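Local coordinates for protein Trypsin/chymotrypsin inhibitor (PDB 5YCZ) that inhibits the serine proteases trypsin and alpha-chymotrypsin as a homodimeric Kunitz-type inhibitor of the leguminous family, at residues N10-R14 / N62-V68; Q132-P137 / G150-L155. All coordinates share one frame; numbering follows the deposited sequence.

Interaction 1: residues N10-R14 / N62-V68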
ATOM      1  N   ASN A  10     -22.085   2.348   7.617  1.00 58.78           N
ATOM      2  CA  ASN A  10     -20.983   3.101   8.209  1.00 55.96           C
ATOM      3  C   ASN A  10     -20.265   3.927   7.150  1.00 53.80           C
ATOM      4  O   ASN A  10     -20.334   3.648   5.952  1.00 53.85           O
ATOM      5  CB  ASN A  10     -19.967   2.168   8.867  1.00 49.44           C
ATOM      6  CG  ASN A  10     -20.515   1.458  10.078  1.00 56.13           C
ATOM      7  OD1 ASN A  10     -21.618   0.902  10.047  1.00 57.14           O
ATOM      8  ND2 ASN A  10     -19.736   1.460  11.164  1.00 58.92           N
ATOM      9  N   GLU A  11     -19.544   4.943   7.607  1.00 52.82           N
ATOM     10  CA  GLU A  11     -18.796   5.774   6.682  1.00 51.91           C
ATOM     11  C   GLU A  11     -17.557   5.031   6.178  1.00 51.64           C
ATOM     12  O   GLU A  11     -17.242   3.916   6.611  1.00 52.39           O
ATOM     13  CB  GLU A  11     -18.401   7.090   7.347  1.00 52.38           C
ATOM     14  CG  GLU A  11     -19.577   7.901   7.851  1.00 54.98           C
ATOM     15  CD  GLU A  11     -19.141   9.203   8.490  1.00 58.08           C
ATOM     16  OE1 GLU A  11     -18.235   9.169   9.357  1.00 64.58           O
ATOM     17  OE2 GLU A  11     -19.702  10.258   8.122  1.00 52.31           O
ATOM     18  N   LEU A  12     -16.849   5.674   5.243  1.00 48.14           N
ATOM     19  CA  LEU A  12     -15.648   5.119   4.620  1.00 42.90           C
ATOM     20  C   LEU A  12     -14.442   5.706   5.330  1.00 41.69           C
ATOM     21  O   LEU A  12     -14.030   6.832   5.048  1.00 50.76           O
ATOM     22  CB  LEU A  12     -15.597   5.429   3.127  1.00 44.34           C
ATOM     23  CG  LEU A  12     -15.780   4.239   2.186  1.00 37.64           C
ATOM     24  CD1 LEU A  12     -17.084   3.524   2.510  1.00 47.11           C
ATOM     25  CD2 LEU A  12     -15.738   4.644   0.722  1.00 40.23           C
ATOM     26  N   GLN A  13     -13.874   4.949   6.251  1.00 42.10           N
ATOM     27  CA  GLN A  13     -12.762   5.486   7.015  1.00 46.00           C
ATOM     28  C   GLN A  13     -11.538   5.613   6.121  1.00 40.40           C
ATOM     29  O   GLN A  13     -11.336   4.829   5.196  1.00 41.39           O
ATOM     30  CB  GLN A  13     -12.471   4.597   8.221  1.00 46.94           C
ATOM     31  CG  GLN A  13     -11.721   5.294   9.337  1.00 51.76           C
ATOM     32  CD  GLN A  13     -12.593   5.538  10.560  1.00 59.69           C
ATOM     33  OE1 GLN A  13     -13.534   4.782  10.823  1.00 52.99           O
ATOM     34  NE2 GLN A  13     -12.276   6.591  11.319  1.00 51.80           N
ATOM     35  N   ARG A  14     -10.737   6.636   6.380  1.00 39.98           N
ATOM     36  CA  ARG A  14      -9.502   6.803   5.635  1.00 36.96           C
ATOM     37  C   ARG A  14      -8.519   5.710   6.032  1.00 43.64           C
ATOM     38  O   ARG A  14      -8.289   5.468   7.222  1.00 43.13           O
ATOM     39  CB  ARG A  14      -8.901   8.179   5.898  1.00 36.64           C
ATOM     40  CG  ARG A  14      -7.424   8.250   5.588  1.00 36.59           C
ATOM     41  CD  ARG A  14      -6.797   9.496   6.174  1.00 35.22           C
ATOM     42  NE  ARG A  14      -7.335  10.696   5.550  1.00 39.05           N
ATOM     43  CZ  ARG A  14      -6.681  11.430   4.651  1.00 44.52           C
ATOM     44  NH1 ARG A  14      -5.453  11.082   4.257  1.00 37.05           N
ATOM     45  NH2 ARG A  14      -7.261  12.511   4.142  1.00 39.75           N
ATOM     46  N   ASN A  62      -7.957  15.955   0.975  1.00 40.64           N
ATOM     47  CA  ASN A  62      -8.109  16.902   2.077  1.00 40.56           C
ATOM     48  C   ASN A  62      -7.745  16.209   3.380  1.00 40.19           C
ATOM     49  O   ASN A  62      -8.389  15.229   3.762  1.00 44.60           O
ATOM     50  CB  ASN A  62      -9.539  17.439   2.146  1.00 44.94           C
ATOM     51  CG  ASN A  62      -9.650  18.707   2.993  1.00 51.39           C
ATOM     52  OD1 ASN A  62      -9.091  18.788   4.091  1.00 53.45           O
ATOM     53  ND2 ASN A  62     -10.359  19.710   2.474  1.00 48.80           N
ATOM     54  N   ALA A  63      -6.754  16.758   4.088  1.00 45.39           N
ATOM     55  CA  ALA A  63      -6.115  16.023   5.177  1.00 52.70           C
ATOM     56  C   ALA A  63      -6.990  15.914   6.428  1.00 56.31           C
ATOM     57  O   ALA A  63      -6.802  14.986   7.227  1.00 61.98           O
ATOM     58  CB  ALA A  63      -4.776  16.675   5.514  1.00 52.73           C
ATOM     59  N   ASP A  64      -7.932  16.842   6.628  1.00 55.67           N
ATOM     60  CA  ASP A  64      -8.790  16.824   7.816  1.00 62.07           C
ATOM     61  C   ASP A  64     -10.017  15.964   7.623  1.00 55.51           C
ATOM     62  O   ASP A  64     -10.679  15.609   8.603  1.00 57.62           O
ATOM     63  CB  ASP A  64      -9.230  18.239   8.168  1.00 66.59           C
ATOM     64  CG  ASP A  64      -8.093  19.238   8.036  1.00 69.19           C
ATOM     65  OD1 ASP A  64      -6.972  18.939   8.487  1.00 73.27           O
ATOM     66  OD2 ASP A  64      -8.300  20.290   7.407  1.00 63.58           O
ATOM     67  N   ASP A  65     -10.348  15.658   6.380  1.00 51.04           N
ATOM     68  CA  ASP A  65     -11.292  14.594   6.105  1.00 55.64           C
ATOM     69  C   ASP A  65     -10.684  13.284   6.557  1.00 55.24           C
ATOM     70  O   ASP A  65      -9.579  12.925   6.140  1.00 58.64           O
ATOM     71  CB  ASP A  65     -11.614  14.535   4.612  1.00 54.92           C
ATOM     72  CG  ASP A  65     -12.729  15.480   4.212  1.00 50.95           C
ATOM     73  OD1 ASP A  65     -13.858  15.344   4.734  1.00 53.61           O
ATOM     74  OD2 ASP A  65     -12.473  16.353   3.365  1.00 50.41           O
ATOM     75  N   ASP A  66     -11.381  12.586   7.440  1.00 58.66           N
ATOM     76  CA  ASP A  66     -10.987  11.240   7.818  1.00 55.53           C
ATOM     77  C   ASP A  66     -12.064  10.247   7.436  1.00 48.62           C
ATOM     78  O   ASP A  66     -11.973   9.066   7.788  1.00 50.05           O
ATOM     79  CB  ASP A  66     -10.656  11.181   9.309  1.00 59.58           C
ATOM     80  CG  ASP A  66      -9.378  11.927   9.633  1.00 69.86           C
ATOM     81  OD1 ASP A  66      -9.450  12.974  10.333  1.00 71.44           O
ATOM     82  OD2 ASP A  66      -8.306  11.479   9.145  1.00 67.65           O
ATOM     83  N   THR A  67     -13.088  10.717   6.742  1.00 44.08           N
ATOM     84  CA  THR A  67     -14.020   9.898   5.996  1.00 40.06           C
ATOM     85  C   THR A  67     -13.917  10.323   4.541  1.00 43.74           C
ATOM     86  O   THR A  67     -13.406  11.406   4.234  1.00 48.26           O
ATOM     87  CB  THR A  67     -15.453  10.075   6.514  1.00 49.49           C
ATOM     88  OG1 THR A  67     -15.959  11.348   6.095  1.00 50.07           O
ATOM     89  CG2 THR A  67     -15.491  10.026   8.029  1.00 50.16           C
ATOM     90  N   VAL A  68     -14.385   9.478   3.635  1.00 40.75           N
ATOM     91  CA  VAL A  68     -14.396   9.840   2.223  1.00 41.55           C
ATOM     92  C   VAL A  68     -15.695  10.570   1.912  1.00 44.53           C
ATOM     93  O   VAL A  68     -16.784  10.086   2.239  1.00 45.25           O
ATOM     94  CB  VAL A  68     -14.223   8.606   1.330  1.00 39.79           C
ATOM     95  CG1 VAL A  68     -14.869   8.839  -0.034  1.00 35.60           C
ATOM     96  CG2 VAL A  68     -12.760   8.333   1.149  1.00 40.31           C
TER
HETATM   97  O   HOH W   1     -10.409   7.978  10.207  1.00 51.69           O
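Arg-14 reaches along segment 62-68 and lays the edge of its guanidinium against the backbone carbonyl of Asp-65. NE and NH2 both point at that one oxygen, NE at 3.2 Å and NH2 at 3.1 Å from Asp-65 O, a side-on grip that lies close to the guanidinium plane and within the carbonyl plane as well. CG is anti to the backbone N (chi1 159°), and a bend at chi3 then brings the group to that carbonyl. The carbonyl of Ala-63 sits over one guanidinium face, while NH2 also makes a weak hydrogen bond to Pro-60 O. The carboxylate of Asp-66 adds a long salt bridge, by charge alone: its OD2 is 3.8 Å from Arg-14 NE, well out of the guanidinium plane, with the two flat groups turned 70° apart.

Nearer the other end, Gln-13 and Thr-67 form a single bridge, flanked by bonds from Arg-14 N to Asp-66 O and from Val-68 N to Leu-12 O (3.0 Å). A water joins Gln-13 NE2 to Asp-66 O. On the buried side the CB atoms of Leu-12 and Val-68 meet at 3.9 Å, and both side chains also touch Val-4. Asn-62 to Asp-65 form a type I beta turn, so an arginine holding the carbonyl of the turn's last residue ties the loop after strand 55-60 to the N-terminal loop of the beta-trefoil.

Interaction 2: residues Q132-P137 / G150-L155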
ATOM      1  N   GLN A 132     -19.999   5.049  -8.144  1.00 37.51           N
ATOM      2  CA  GLN A 132     -19.070   4.919  -9.249  1.00 31.37           C
ATOM      3  C   GLN A 132     -17.801   5.689  -8.900  1.00 33.76           C
ATOM      4  O   GLN A 132     -17.764   6.467  -7.938  1.00 27.28           O
ATOM      5  CB  GLN A 132     -19.671   5.449 -10.545  1.00 28.03           C
ATOM      6  CG  GLN A 132     -21.112   5.110 -10.762  1.00 34.93           C
ATOM      7  CD  GLN A 132     -21.789   6.178 -11.581  1.00 39.79           C
ATOM      8  OE1 GLN A 132     -21.366   7.340 -11.567  1.00 32.16           O
ATOM      9  NE2 GLN A 132     -22.836   5.798 -12.311  1.00 39.34           N
ATOM     10  N   ILE A 133     -16.751   5.469  -9.692  1.00 29.03           N
ATOM     11  CA  ILE A 133     -15.496   6.197  -9.565  1.00 21.78           C
ATOM     12  C   ILE A 133     -15.329   7.090 -10.778  1.00 23.76           C
ATOM     13  O   ILE A 133     -15.553   6.664 -11.919  1.00 22.12           O
ATOM     14  CB  ILE A 133     -14.308   5.246  -9.435  1.00 24.32           C
ATOM     15  CG1 ILE A 133     -14.568   4.314  -8.253  1.00 28.05           C
ATOM     16  CG2 ILE A 133     -13.013   6.045  -9.311  1.00 20.41           C
ATOM     17  CD1 ILE A 133     -13.318   3.705  -7.685  1.00 26.65           C
ATOM     18  N   GLU A 134     -14.947   8.328 -10.534  1.00 25.90           N
ATOM     19  CA  GLU A 134     -14.687   9.264 -11.602  1.00 25.25           C
ATOM     20  C   GLU A 134     -13.211   9.584 -11.602  1.00 24.80           C
ATOM     21  O   GLU A 134     -12.578   9.596 -10.545  1.00 29.54           O
ATOM     22  CB  GLU A 134     -15.502  10.530 -11.422  1.00 28.70           C
ATOM     23  CG  GLU A 134     -16.971  10.312 -11.729  1.00 40.43           C
ATOM     24  CD  GLU A 134     -17.614  11.551 -12.294  1.00 48.23           C
ATOM     25  OE1 GLU A 134     -17.451  11.802 -13.520  1.00 47.50           O
ATOM     26  OE2 GLU A 134     -18.257  12.276 -11.500  1.00 49.94           O
ATOM     27  N   VAL A 135     -12.672   9.810 -12.796  1.00 21.20           N
ATOM     28  CA  VAL A 135     -11.313  10.309 -12.984  1.00 23.59           C
ATOM     29  C   VAL A 135     -11.365  11.836 -12.968  1.00 25.12           C
ATOM     30  O   VAL A 135     -11.919  12.446 -13.883  1.00 29.42           O
ATOM     31  CB  VAL A 135     -10.732   9.793 -14.302  1.00 23.82           C
ATOM     32  CG1 VAL A 135      -9.250  10.077 -14.380  1.00 22.67           C
ATOM     33  CG2 VAL A 135     -11.044   8.315 -14.453  1.00 21.73           C
ATOM     34  N   CYS A 136     -10.798  12.474 -11.943  1.00 25.74           N
ATOM     35  CA  CYS A 136     -10.932  13.929 -11.792  1.00 33.47           C
ATOM     36  C   CYS A 136      -9.576  14.589 -11.588  1.00 25.55           C
ATOM     37  O   CYS A 136      -9.164  14.857 -10.457  1.00 24.58           O
ATOM     38  CB  CYS A 136     -11.869  14.289 -10.636  1.00 34.74           C
ATOM     39  SG  CYS A 136     -13.593  13.789 -10.871  1.00 57.80           S
ATOM     40  N   PRO A 137      -8.868  14.889 -12.668  1.00 24.31           N
ATOM     41  CA  PRO A 137      -7.512  15.433 -12.531  1.00 26.32           C
ATOM     42  C   PRO A 137      -7.419  16.677 -11.674  1.00 30.16           C
ATOM     43  O   PRO A 137      -6.340  16.959 -11.144  1.00 32.80           O
ATOM     44  CB  PRO A 137      -7.117  15.725 -13.982  1.00 23.58           C
ATOM     45  CG  PRO A 137      -7.856  14.716 -14.753  1.00 25.44           C
ATOM     46  CD  PRO A 137      -9.179  14.528 -14.056  1.00 26.87           C
ATOM     47  N   GLY A 150     -13.208  20.036 -15.663  1.00 45.94           N
ATOM     48  CA  GLY A 150     -13.984  18.977 -15.054  1.00 42.75           C
ATOM     49  C   GLY A 150     -13.245  17.654 -15.050  1.00 36.74           C
ATOM     50  O   GLY A 150     -12.034  17.570 -15.263  1.00 36.54           O
ATOM     51  N   CYS A 151     -14.006  16.597 -14.805  1.00 35.96           N
ATOM     52  CA  CYS A 151     -13.411  15.274 -14.747  1.00 32.40           C
ATOM     53  C   CYS A 151     -13.286  14.668 -16.143  1.00 33.11           C
ATOM     54  O   CYS A 151     -13.941  15.091 -17.101  1.00 36.86           O
ATOM     55  CB  CYS A 151     -14.242  14.389 -13.842  1.00 33.47           C
ATOM     56  SG  CYS A 151     -14.424  15.117 -12.229  1.00 39.48           S
ATOM     57  N   LEU A 152     -12.412  13.675 -16.265  1.00 26.44           N
ATOM     58  CA  LEU A 152     -12.362  12.964 -17.532  1.00 24.08           C
ATOM     59  C   LEU A 152     -13.605  12.124 -17.729  1.00 30.29           C
ATOM     60  O   LEU A 152     -14.030  11.925 -18.874  1.00 33.92           O
ATOM     61  CB  LEU A 152     -11.124  12.080 -17.614  1.00 29.36           C
ATOM     62  CG  LEU A 152      -9.769  12.760 -17.418  1.00 30.86           C
ATOM     63  CD1 LEU A 152      -8.636  11.785 -17.715  1.00 27.11           C
ATOM     64  CD2 LEU A 152      -9.659  14.031 -18.286  1.00 26.13           C
ATOM     65  N   GLY A 153     -14.199  11.618 -16.640  1.00 27.44           N
ATOM     66  CA  GLY A 153     -15.405  10.828 -16.728  1.00 27.15           C
ATOM     67  C   GLY A 153     -15.350   9.612 -15.822  1.00 25.66           C
ATOM     68  O   GLY A 153     -14.499   9.490 -14.945  1.00 23.99           O
ATOM     69  N   THR A 154     -16.275   8.690 -16.056  1.00 27.12           N
ATOM     70  CA  THR A 154     -16.567   7.605 -15.134  1.00 27.12           C
ATOM     71  C   THR A 154     -15.919   6.308 -15.605  1.00 23.46           C
ATOM     72  O   THR A 154     -15.837   6.041 -16.811  1.00 22.72           O
ATOM     73  CB  THR A 154     -18.090   7.442 -14.997  1.00 32.08           C
ATOM     74  OG1 THR A 154     -18.698   8.741 -14.879  1.00 39.14           O
ATOM     75  CG2 THR A 154     -18.437   6.659 -13.749  1.00 27.65           C
ATOM     76  N   LEU A 155     -15.447   5.511 -14.642  1.00 23.55           N
ATOM     77  CA  LEU A 155     -14.817   4.230 -14.945  1.00 20.11           C
ATOM     78  C   LEU A 155     -15.867   3.185 -15.273  1.00 22.37           C
ATOM     79  O   LEU A 155     -16.850   3.023 -14.537  1.00 23.19           O
ATOM     80  CB  LEU A 155     -13.969   3.753 -13.774  1.00 17.05           C
ATOM     81  CG  LEU A 155     -12.745   4.604 -13.459  1.00 21.17           C
ATOM     82  CD1 LEU A 155     -11.904   3.983 -12.360  1.00 18.14           C
ATOM     83  CD2 LEU A 155     -11.899   4.844 -14.705  1.00 18.56           C
TER
HETATM   84  O   HOH W   2     -17.328   3.379 -11.857  1.00 24.27           O
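Val-135 and Leu-155 pack tightly on the buried side of this strand pair, with Val-135 CG2 3.6 Å from Leu-155 CD2 and the two side chains crossing at about a right angle. The other branch, CG1, lies anti to the backbone N (chi1 -169°) and meets Leu-152 CD1, while Leu-155 CD1 turns to CG2 of Ile-133. Ile-168 and Phe-92 close over Val-135 and Leu-152. Beneath these side chains the backbones are joined by nearly straight bonds, Leu-155 N to Ile-133 O at 3.0 Å and Val-135 N to Gly-153 O at 2.8 Å. This is antiparallel pairing of strands 131-135 and 153-159, neighbours within the beta-trefoil of the Kunitz (STI) family. Leu-152 N bonds to Val-135 O at a more bent angle (138°) where the regular pairing gives way to loop, and there the Cys-136 to Cys-151 disulfide (SG to SG 2.1 Å, chi3 93°) locks the two segments together. Pro-137 adds its ring, CG being 3.8 Å from Leu-152 CG.

On the face of Glu-134 and Thr-154, the methyl CG2 of Thr-154 still packs closely, 3.6 Å from Gln-132 CB. The looser part is the partly exposed end of Glu-134, which bends at chi2 and brings OE1 to 3.6 Å from Thr-154 OG1 without a hydrogen bond, that hydroxyl being bonded elsewhere; its OE2 makes a long, weak ion pair with Arg-119. At the Ile-133/Leu-155 end a water bridges Ile-133 N to Leu-155 O, beside the direct bond, and at the other end Gly-150 lies exposed.

Interaction 1 is a surface contact between two loops, whereas interaction 2 is partly buried and joins neighbouring antiparallel strands of the trefoil. Their centres lie 19 Å apart and they do not touch; no segment is shared, and interaction 1 closes along the chain before interaction 2 opens. The chemistry follows position: 10-14/62-68 relies on an arginine gripping one backbone carbonyl, a few backbone bonds and a long salt bridge, while regular backbone bonding, aliphatic packing and a covalent disulfide dominate at 132-137/150-155. Each uses one bridging water. Both come near the predicted reactive bond, the side chain of Arg-14 about 8 Å from that of Ala-57, and that of Ile-133 about 6 Å from that of Leu-56.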